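Local coordinates for effector protein HopAB2 (Pseudomonas syringae pv. tomato, PDB 3TL8) that suppresses plant immunity and programmed cell death as a bacterial virulence factor, yet elicits resistance in tomato plants whose Pto protein recognises it, at residues N85-L90 against H97-L102; A42-L47 against N103-R108. One frame throughout, in Å; residues are numbered along the deposited sequence.

Contact 1: N85-L90 against H97-L102; sequences NPSIDL and HPLLNL
Ile88 lays its CG1 over one face of the His97 imidazole, the centre of this contact between the loop after helix 73-81 and the start of helix 98-109. The methylene carbon sits 3.5 Å from the ring centroid, 20° off the normal, a CH-pi contact displaced toward CE1, to which CG1 comes within 3.3 Å. Ile88 turns CG1 anti to its own carbonyl carbon (chi1 -42°), and the same atom then also meets Leu99 CD1 at 3.5 Å, while Ile88 CD1 reaches on to Leu99 CB. On the opposite face of the imidazole lies Pro98 CD, which leaves the ring sandwiched between two aliphatic carbons. Its rotation is further fixed by His97 ND1, which accepts from Leu99 N at 2.9 Å, with the donor tilted 23° out of the ring plane; the proton is then probably on NE2 in the neutral form. Packing is tight on this inner side, where His64 of helix 54-65 touches Ile88, and Leu61 and Leu79 pack on Leu99. Ser87 adds a looser touch, its OG 4.2 Å from Leu99 CD1. The solvent side belongs to the exposed Asn85 and Pro98, and there Asn85 approaches the helix only through its backbone O. No hydrogen bond joins the two segments, and an apolar side chain of another protein's chain also packs on Ile88, in keeping with a BAK1-binding domain. The loop begins with part of the Pto-interaction motif, Asn85 and Pro86, and packs on the helix through Ile88. Two local motifs meet here: an inverse gamma turn centred on Ile88, and a histidine N-cap followed by proline in the first turn of helix 98-109.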
loop_
_atom_site.group_PDB
_atom_site.type_symbol
_atom_site.label_atom_id
_atom_site.label_comp_id
_atom_site.label_asym_id
_atom_site.label_seq_id
_atom_site.Cartn_x
_atom_site.Cartn_y
_atom_site.Cartn_z
ATOM N N ASN B 85 0.481 -21.349 -7.494
ATOM C CA ASN B 85 -0.556 -20.868 -8.395
ATOM C C ASN B 85 -0.261 -19.489 -8.978
ATOM O O ASN B 85 -0.224 -18.498 -8.249
ATOM C CB ASN B 85 -1.915 -20.839 -7.686
ATOM C CG ASN B 85 -2.285 -22.180 -7.060
ATOM O OD1 ASN B 85 -1.819 -23.238 -7.490
ATOM N ND2 ASN B 85 -3.134 -22.135 -6.040
ATOM N N PRO B 86 -0.028 -19.421 -10.296
ATOM C CA PRO B 86 -0.171 -18.111 -10.925
ATOM C C PRO B 86 -1.637 -17.737 -10.782
ATOM O O PRO B 86 -2.470 -18.642 -10.859
ATOM C CB PRO B 86 0.153 -18.398 -12.392
ATOM C CG PRO B 86 1.041 -19.577 -12.354
ATOM C CD PRO B 86 0.534 -20.418 -11.219
ATOM N N SER B 87 -1.957 -16.465 -10.550
ATOM C CA SER B 87 -0.966 -15.406 -10.392
ATOM C C SER B 87 -1.521 -14.293 -9.517
ATOM O O SER B 87 -2.722 -14.243 -9.253
ATOM C CB SER B 87 -0.554 -14.841 -11.751
ATOM O OG SER B 87 0.561 -15.543 -12.270
ATOM N N ILE B 88 -0.643 -13.406 -9.064
ATOM C CA ILE B 88 -1.059 -12.291 -8.223
ATOM C C ILE B 88 -2.006 -11.389 -9.000
ATOM O O ILE B 88 -1.620 -10.313 -9.457
ATOM C CB ILE B 88 0.149 -11.460 -7.743
ATOM C CG1 ILE B 88 1.299 -12.377 -7.318
ATOM C CG2 ILE B 88 -0.261 -10.538 -6.607
ATOM C CD1 ILE B 88 2.562 -11.635 -6.926
ATOM N N ASP B 89 -3.248 -11.835 -9.153
ATOM C CA ASP B 89 -4.226 -11.104 -9.945
ATOM C C ASP B 89 -4.734 -9.869 -9.216
ATOM O O ASP B 89 -4.958 -8.823 -9.823
ATOM C CB ASP B 89 -5.404 -12.007 -10.308
ATOM C CG ASP B 89 -6.370 -11.340 -11.266
ATOM O OD1 ASP B 89 -5.900 -10.627 -12.180
ATOM O OD2 ASP B 89 -7.596 -11.521 -11.102
ATOM N N LEU B 90 -4.910 -9.996 -7.908
ATOM C CA LEU B 90 -5.491 -8.929 -7.108
ATOM C C LEU B 90 -4.600 -7.690 -6.997
ATOM O O LEU B 90 -3.367 -7.787 -7.016
ATOM C CB LEU B 90 -5.827 -9.460 -5.714
ATOM C CG LEU B 90 -4.671 -10.112 -4.953
ATOM C CD1 LEU B 90 -3.772 -9.054 -4.329
ATOM C CD2 LEU B 90 -5.194 -11.066 -3.887
ATOM N N HIS B 97 2.163 -14.046 -0.113
ATOM C CA HIS B 97 1.900 -14.710 -1.379
ATOM C C HIS B 97 3.041 -15.656 -1.705
ATOM O O HIS B 97 4.201 -15.343 -1.441
ATOM C CB HIS B 97 1.759 -13.692 -2.500
ATOM C CG HIS B 97 1.124 -14.247 -3.733
ATOM N ND1 HIS B 97 1.845 -14.871 -4.725
ATOM C CD2 HIS B 97 -0.170 -14.280 -4.130
ATOM C CE1 HIS B 97 1.026 -15.257 -5.685
ATOM N NE2 HIS B 97 -0.203 -14.912 -5.348
ATOM N N PRO B 98 2.710 -16.821 -2.274
ATOM C CA PRO B 98 3.713 -17.805 -2.695
ATOM C C PRO B 98 4.715 -17.209 -3.680
ATOM O O PRO B 98 5.911 -17.410 -3.514
ATOM C CB PRO B 98 2.871 -18.885 -3.372
ATOM C CG PRO B 98 1.545 -18.792 -2.679
ATOM C CD PRO B 98 1.336 -17.334 -2.407
ATOM N N LEU B 99 4.237 -16.475 -4.677
ATOM C CA LEU B 99 5.138 -15.819 -5.624
ATOM C C LEU B 99 6.166 -14.868 -4.973
ATOM O O LEU B 99 7.331 -14.854 -5.387
ATOM C CB LEU B 99 4.344 -15.094 -6.710
ATOM C CG LEU B 99 3.797 -15.984 -7.835
ATOM C CD1 LEU B 99 2.800 -15.250 -8.738
ATOM C CD2 LEU B 99 4.951 -16.538 -8.647
ATOM N N LEU B 100 5.752 -14.074 -3.976
ATOM C CA LEU B 100 6.688 -13.163 -3.325
ATOM C C LEU B 100 7.719 -13.949 -2.530
ATOM O O LEU B 100 8.911 -13.667 -2.590
ATOM C CB LEU B 100 5.976 -12.161 -2.422
ATOM C CG LEU B 100 5.040 -11.177 -3.116
ATOM C CD1 LEU B 100 4.064 -10.600 -2.125
ATOM C CD2 LEU B 100 5.797 -10.078 -3.824
ATOM N N ASN B 101 7.252 -14.939 -1.782
ATOM C CA ASN B 101 8.148 -15.805 -1.031
ATOM C C ASN B 101 9.177 -16.477 -1.932
ATOM O O ASN B 101 10.347 -16.567 -1.579
ATOM C CB ASN B 101 7.356 -16.867 -0.261
ATOM C CG ASN B 101 6.557 -16.277 0.895
ATOM O OD1 ASN B 101 6.941 -15.258 1.480
ATOM N ND2 ASN B 101 5.443 -16.916 1.231
ATOM N N LEU B 102 8.727 -16.948 -3.092
ATOM C CA LEU B 102 9.592 -17.618 -4.055
ATOM C C LEU B 102 10.643 -16.692 -4.641
ATOM O O LEU B 102 11.799 -17.066 -4.793
ATOM C CB LEU B 102 8.770 -18.200 -5.203
ATOM C CG LEU B 102 9.627 -18.965 -6.210
ATOM C CD1 LEU B 102 10.322 -20.131 -5.515
ATOM C CD2 LEU B 102 8.796 -19.437 -7.381
#

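Contact 2: A42-L47 against N103-R108; sequences AALRGL and NVALNR
Asn103 O, two and three residues ahead of Ala105 and Leu106, which meet Leu44, takes two bonds from Asn107: one from ND2 at 3.0 Å and a weak backbone one from N at 3.3 Å. The side chain of Asn107 folds back along its own helix to this carbonyl four residues earlier, with ND2 37° out of the carbonyl plane; Asn107 OD1 has a weak bond to Arg58. No hydrogen bond crosses the contact, and its side-chain contacts are apolar, apart from one methyl against a backbone carbonyl. Leu44 points at helix 98-109 with CG anti to its backbone N (chi1 177°), and its two methyls divide the work. CD1 approaches Leu106 CD2 at 3.3 Å, the two leucines crossing at a slant. CD2 lies 3.7 Å from Ala105 O, and 4.4 Å from Ala105 CB. The small Ala105 is consistent with the close backbones, its CA being 7.2 Å from that of Leu44. Leu54 and Met109 also pack on Leu44, and Leu57 and Leu61 of helix 54-65 on Leu106. With all three touching residues buried and no polar bond between the segments, helices 29-49 and 98-109 probably associate here through exclusion of water.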
loop_
_atom_site.group_PDB
_atom_site.type_symbol
_atom_site.label_atom_id
_atom_site.label_comp_id
_atom_site.label_asym_id
_atom_site.label_seq_id
_atom_site.Cartn_x
_atom_site.Cartn_y
_atom_site.Cartn_z
ATOM N N ALA B 42 10.934 -25.531 -0.714
ATOM C CA ALA B 42 10.476 -26.806 -1.239
ATOM C C ALA B 42 10.080 -26.629 -2.706
ATOM O O ALA B 42 10.324 -27.505 -3.539
ATOM C CB ALA B 42 9.309 -27.342 -0.417
ATOM N N ALA B 43 9.484 -25.481 -3.004
ATOM C CA ALA B 43 9.032 -25.152 -4.348
ATOM C C ALA B 43 10.218 -24.897 -5.260
ATOM O O ALA B 43 10.229 -25.326 -6.413
ATOM C CB ALA B 43 8.126 -23.929 -4.311
ATOM N N LEU B 44 11.215 -24.194 -4.737
ATOM C CA LEU B 44 12.430 -23.913 -5.490
ATOM C C LEU B 44 13.219 -25.192 -5.744
ATOM O O LEU B 44 13.796 -25.372 -6.815
ATOM C CB LEU B 44 13.302 -22.925 -4.735
ATOM C CG LEU B 44 14.632 -22.610 -5.400
ATOM C CD1 LEU B 44 14.392 -21.776 -6.638
ATOM C CD2 LEU B 44 15.546 -21.892 -4.431
ATOM N N ARG B 45 13.245 -26.079 -4.754
ATOM C CA ARG B 45 13.922 -27.362 -4.904
ATOM C C ARG B 45 13.367 -28.096 -6.110
ATOM O O ARG B 45 14.126 -28.611 -6.927
ATOM C CB ARG B 45 13.760 -28.227 -3.657
ATOM C CG ARG B 45 14.893 -28.091 -2.660
ATOM C CD ARG B 45 14.913 -29.271 -1.700
ATOM N NE ARG B 45 13.658 -29.406 -0.969
ATOM C CZ ARG B 45 13.363 -28.715 0.125
ATOM N NH1 ARG B 45 14.233 -27.839 0.602
ATOM N NH2 ARG B 45 12.201 -28.894 0.739
ATOM N N GLY B 46 12.041 -28.130 -6.219
ATOM C CA GLY B 46 11.374 -28.784 -7.332
ATOM C C GLY B 46 11.713 -28.169 -8.680
ATOM O O GLY B 46 11.956 -28.889 -9.654
ATOM N N LEU B 47 11.732 -26.839 -8.736
ATOM C CA LEU B 47 12.056 -26.125 -9.967
ATOM C C LEU B 47 13.491 -26.414 -10.400
ATOM O O LEU B 47 13.789 -26.453 -11.592
ATOM C CB LEU B 47 11.855 -24.613 -9.796
ATOM C CG LEU B 47 10.522 -24.123 -9.227
ATOM C CD1 LEU B 47 10.611 -22.648 -8.894
ATOM C CD2 LEU B 47 9.370 -24.400 -10.180
ATOM N N ASN B 103 10.231 -15.481 -4.981
ATOM C CA ASN B 103 11.136 -14.508 -5.559
ATOM C C ASN B 103 12.307 -14.237 -4.619
ATOM O O ASN B 103 13.446 -14.065 -5.051
ATOM C CB ASN B 103 10.359 -13.233 -5.861
ATOM C CG ASN B 103 11.178 -12.209 -6.595
ATOM O OD1 ASN B 103 11.640 -12.443 -7.719
ATOM N ND2 ASN B 103 11.349 -11.047 -5.976
ATOM N N VAL B 104 12.023 -14.221 -3.323
ATOM C CA VAL B 104 13.061 -14.022 -2.316
ATOM C C VAL B 104 14.005 -15.216 -2.249
ATOM O O VAL B 104 15.213 -15.054 -2.091
ATOM C CB VAL B 104 12.464 -13.784 -0.911
ATOM C CG1 VAL B 104 13.536 -13.926 0.140
ATOM C CG2 VAL B 104 11.825 -12.408 -0.836
ATOM N N ALA B 105 13.432 -16.411 -2.363
ATOM C CA ALA B 105 14.193 -17.657 -2.301
ATOM C C ALA B 105 15.129 -17.797 -3.498
ATOM O O ALA B 105 16.207 -18.360 -3.380
ATOM C CB ALA B 105 13.250 -18.856 -2.218
ATOM N N LEU B 106 14.701 -17.273 -4.640
ATOM C CA LEU B 106 15.525 -17.235 -5.832
ATOM C C LEU B 106 16.768 -16.383 -5.636
ATOM O O LEU B 106 17.886 -16.854 -5.828
ATOM C CB LEU B 106 14.729 -16.687 -7.020
ATOM C CG LEU B 106 13.739 -17.596 -7.746
ATOM C CD1 LEU B 106 13.141 -16.852 -8.931
ATOM C CD2 LEU B 106 14.430 -18.862 -8.213
ATOM N N ASN B 107 16.566 -15.123 -5.268
ATOM C CA ASN B 107 17.672 -14.180 -5.125
ATOM C C ASN B 107 18.691 -14.607 -4.084
ATOM O O ASN B 107 19.865 -14.260 -4.179
ATOM C CB ASN B 107 17.166 -12.767 -4.815
ATOM C CG ASN B 107 16.611 -12.065 -6.039
ATOM O OD1 ASN B 107 17.361 -11.604 -6.896
ATOM N ND2 ASN B 107 15.291 -11.975 -6.122
ATOM N N ARG B 108 18.243 -15.355 -3.086
ATOM C CA ARG B 108 19.164 -15.899 -2.104
ATOM C C ARG B 108 20.094 -16.885 -2.799
ATOM O O ARG B 108 21.304 -16.875 -2.584
ATOM C CB ARG B 108 18.412 -16.586 -0.962
ATOM C CG ARG B 108 17.890 -15.629 0.114
ATOM C CD ARG B 108 17.365 -16.388 1.330
ATOM N NE ARG B 108 18.323 -17.392 1.798
ATOM C CZ ARG B 108 18.293 -18.678 1.456
ATOM N NH1 ARG B 108 17.344 -19.134 0.645
ATOM N NH2 ARG B 108 19.209 -19.515 1.926
#

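Overall arrangement
Both contacts use helix 98-109, contact 1 at its first turn and contact 2 on its later turns, with centres about 13 Å apart. Leu102 bridges them, packing on Leu47 and Leu44 of helix 29-49. Contact 2 is core: fully buried leucine and alanine joining two helices that are distant in sequence. Contact 1 is only partly buried and joins the helix to a loop close in sequence, with a helix-capping imidazole at its centre among isoleucine and leucine, and Asn85 and Pro98 at its open margin. Helix 54-65 packs against both. Another protein's chain touches residues of both contacts, consistent with a BAK1-binding domain.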